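Side-chain contact in conserved hypothetical protein, putative anti-sigma factor (PDB 4M0N), which probably acts as a sigma-factor antagonist, this chain being the part of a predicted membrane protein that holds its FecR and FecR C-terminal regions: residues L35-V40 with K78-R83. The protein carries 1 engineered substitution. Numbering follows the deposited sequence.
Sequences LPDGTV and KPFIVR
D37 OD2, lying at the edge of the F80 ring 3.7 Å from CD2, is gripped by two groups: T39 OG1 donates to it over 2.6 Å from the syn side but tilted 32° out of the carboxylate plane, and R60 forms a salt bridge with it. T39 OG1 is also hydrogen-bonded to M73 N, so the hydroxyl that grips D37 is itself held. The other oxygen, OD1, closes an Asx turn by accepting from T39 N at 2.9 Å, a donor well above the carboxylate plane. Both oxygens are engaged, which fixes the carboxylate's rotation, its plane nearly parallel to the F80 ring, 18° away; the arginine probably keeps it ionised. D37 reaches these partners because CG sits between the backbone N and the carbonyl carbon (chi1 66°). No hydrogen bond joins 35-40 to 78-83; F80 meets the loop through van der Waals contacts. L35 CD1 reaches the ring's edge in its plane, 3.7 Å from CZ, while T39 approaches obliquely, its OG1 3.8 Å from CE2 and its CG2 4.0 Å from CZ. The loop backbone makes a type I turn from L35 to G38. The loop joins strands 31-34 and 40-43 at one border of the antiparallel sheet; F80 projects to it from strand 80-83 of the mixed sheet, so the contact bridges the two sheets of the FecR region, with F70 and V72 of strand 67-72 also touching F80.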
ATOM      1  N   LEU A  35      -9.958  16.400   1.394  1.00 23.83           N
ATOM      2  CA  LEU A  35     -11.297  16.132   1.875  1.00 23.03           C
ATOM      3  C   LEU A  35     -11.963  17.365   2.501  1.00 26.78           C
ATOM      4  O   LEU A  35     -11.300  18.359   2.798  1.00 23.63           O
ATOM      5  CB  LEU A  35     -11.247  14.973   2.878  1.00 23.46           C
ATOM      6  CG  LEU A  35     -10.807  13.647   2.280  1.00 21.93           C
ATOM      7  CD1 LEU A  35     -10.691  12.596   3.368  1.00 21.84           C
ATOM      8  CD2 LEU A  35     -11.782  13.183   1.208  1.00 26.49           C
ATOM      9  N   PRO A  36     -13.285  17.305   2.716  1.00 26.87           N
ATOM     10  CA  PRO A  36     -14.026  18.459   3.259  1.00 28.92           C
ATOM     11  C   PRO A  36     -13.533  18.978   4.603  1.00 27.98           C
ATOM     12  O   PRO A  36     -13.776  20.142   4.935  1.00 29.78           O
ATOM     13  CB  PRO A  36     -15.447  17.914   3.409  1.00 30.65           C
ATOM     14  CG  PRO A  36     -15.537  16.830   2.400  1.00 30.48           C
ATOM     15  CD  PRO A  36     -14.191  16.191   2.382  1.00 27.34           C
ATOM     16  N   ASP A  37     -12.888  18.116   5.392  1.00 27.62           N
ATOM     17  CA  ASP A  37     -12.335  18.515   6.678  1.00 25.56           C
ATOM     18  C   ASP A  37     -10.905  19.060   6.558  1.00 25.50           C
ATOM     19  O   ASP A  37     -10.288  19.377   7.576  1.00 26.91           O
ATOM     20  CB  ASP A  37     -12.314  17.303   7.629  1.00 25.56           C
ATOM     21  CG  ASP A  37     -11.356  16.220   7.167  1.00 22.81           C
ATOM     22  OD1 ASP A  37     -11.072  16.188   5.954  1.00 23.44           O
ATOM     23  OD2 ASP A  37     -10.873  15.423   8.016  1.00 23.40           O
ATOM     24  N   GLY A  38     -10.352  19.089   5.345  1.00 23.13           N
ATOM     25  CA  GLY A  38      -8.969  19.535   5.148  1.00 24.10           C
ATOM     26  C   GLY A  38      -7.929  18.423   5.150  1.00 21.80           C
ATOM     27  O   GLY A  38      -6.744  18.676   4.937  1.00 22.13           O
ATOM     28  N   THR A  39      -8.353  17.186   5.420  1.00 20.91           N
ATOM     29  CA  THR A  39      -7.476  16.043   5.330  1.00 19.58           C
ATOM     30  C   THR A  39      -6.998  15.853   3.894  1.00 18.34           C
ATOM     31  O   THR A  39      -7.795  15.900   2.966  1.00 19.75           O
ATOM     32  CB  THR A  39      -8.216  14.781   5.826  1.00 19.31           C
ATOM     33  OG1 THR A  39      -8.398  14.870   7.248  1.00 19.87           O
ATOM     34  CG2 THR A  39      -7.445  13.491   5.440  1.00 18.25           C
ATOM     35  N   VAL A  40      -5.706  15.619   3.714  1.00 18.32           N
ATOM     36  CA  VAL A  40      -5.134  15.395   2.405  1.00 19.54           C
ATOM     37  C   VAL A  40      -4.941  13.897   2.256  1.00 17.24           C
ATOM     38  O   VAL A  40      -4.408  13.236   3.162  1.00 17.42           O
ATOM     39  CB  VAL A  40      -3.763  16.076   2.264  1.00 22.65           C
ATOM     40  CG1 VAL A  40      -3.121  15.733   0.922  1.00 24.66           C
ATOM     41  CG2 VAL A  40      -3.955  17.570   2.352  1.00 25.65           C
ATOM     42  N   LYS A  78     -13.964  14.530  16.696  1.00 38.37           N
ATOM     43  CA  LYS A  78     -14.528  13.863  15.538  1.00 35.79           C
ATOM     44  C   LYS A  78     -13.476  12.912  14.958  1.00 28.52           C
ATOM     45  O   LYS A  78     -12.656  13.311  14.138  1.00 31.56           O
ATOM     46  CB  LYS A  78     -14.947  14.914  14.506  1.00 38.09           C
ATOM     47  CG  LYS A  78     -16.161  14.544  13.675  1.00 41.02           C
ATOM     48  CD  LYS A  78     -16.638  15.760  12.891  1.00 43.86           C
ATOM     49  CE  LYS A  78     -17.581  15.384  11.757  1.00 45.76           C
ATOM     50  NZ  LYS A  78     -17.981  16.576  10.957  1.00 46.42           N
ATOM     51  N   PRO A  79     -13.466  11.662  15.432  1.00 24.39           N
ATOM     52  CA  PRO A  79     -12.471  10.734  14.920  1.00 23.67           C
ATOM     53  C   PRO A  79     -12.615  10.552  13.421  1.00 22.26           C
ATOM     54  O   PRO A  79     -13.729  10.678  12.870  1.00 28.59           O
ATOM     55  CB  PRO A  79     -12.810   9.428  15.629  1.00 24.07           C
ATOM     56  CG  PRO A  79     -13.538   9.834  16.868  1.00 26.58           C
ATOM     57  CD  PRO A  79     -14.311  11.059  16.478  1.00 26.27           C
ATOM     58  N   PHE A  80     -11.492  10.271  12.775  1.00 19.96           N
ATOM     59  CA  PHE A  80     -11.450   9.990  11.349  1.00 19.20           C
ATOM     60  C   PHE A  80     -11.255   8.488  11.216  1.00 17.87           C
ATOM     61  O   PHE A  80     -10.371   7.952  11.860  1.00 16.92           O
ATOM     62  CB  PHE A  80     -10.244  10.710  10.743  1.00 18.06           C
ATOM     63  CG  PHE A  80     -10.211  10.691   9.253  1.00 16.96           C
ATOM     64  CD1 PHE A  80      -9.727   9.577   8.554  1.00 16.47           C
ATOM     65  CD2 PHE A  80     -10.630  11.805   8.532  1.00 17.83           C
ATOM     66  CE1 PHE A  80      -9.702   9.584   7.167  1.00 16.11           C
ATOM     67  CE2 PHE A  80     -10.616  11.803   7.147  1.00 16.58           C
ATOM     68  CZ  PHE A  80     -10.143  10.695   6.460  1.00 15.87           C
ATOM     69  N   ILE A  81     -12.070   7.842  10.394  1.00 16.10           N
ATOM     70  CA  ILE A  81     -11.958   6.397  10.199  1.00 16.97           C
ATOM     71  C   ILE A  81     -11.740   6.059   8.740  1.00 15.61           C
ATOM     72  O   ILE A  81     -12.544   6.433   7.853  1.00 16.01           O
ATOM     73  CB  ILE A  81     -13.189   5.660  10.728  1.00 19.18           C
ATOM     74  CG1 ILE A  81     -13.327   5.872  12.232  1.00 22.02           C
ATOM     75  CG2 ILE A  81     -13.079   4.176  10.364  1.00 19.26           C
ATOM     76  CD1 ILE A  81     -14.524   5.180  12.853  1.00 26.69           C
ATOM     77  N   VAL A  82     -10.651   5.352   8.474  1.00 13.72           N
ATOM     78  CA  VAL A  82     -10.467   4.769   7.151  1.00 13.98           C
ATOM     79  C   VAL A  82     -10.953   3.323   7.265  1.00 14.37           C
ATOM     80  O   VAL A  82     -10.357   2.513   7.970  1.00 13.59           O
ATOM     81  CB  VAL A  82      -9.009   4.790   6.696  1.00 13.55           C
ATOM     82  CG1 VAL A  82      -8.886   4.044   5.352  1.00 14.71           C
ATOM     83  CG2 VAL A  82      -8.487   6.216   6.603  1.00 13.51           C
ATOM     84  N   ARG A  83     -12.041   3.027   6.584  1.00 13.69           N
ATOM     85  CA  ARG A  83     -12.654   1.708   6.623  1.00 14.84           C
ATOM     86  C   ARG A  83     -12.238   0.902   5.417  1.00 14.99           C
ATOM     87  O   ARG A  83     -12.561   1.230   4.260  1.00 15.07           O
ATOM     88  CB  ARG A  83     -14.176   1.816   6.673  1.00 16.55           C
ATOM     89  CG  ARG A  83     -14.916   0.480   6.597  1.00 16.80           C
ATOM     90  CD  ARG A  83     -16.291   0.613   7.226  1.00 19.24           C
ATOM     91  NE  ARG A  83     -16.168   0.886   8.646  1.00 20.29           N
ATOM     92  CZ  ARG A  83     -17.099   1.460   9.399  1.00 23.65           C
ATOM     93  NH1 ARG A  83     -18.285   1.791   8.890  1.00 26.14           N
ATOM     94  NH2 ARG A  83     -16.857   1.658  10.694  1.00 22.85           N
TER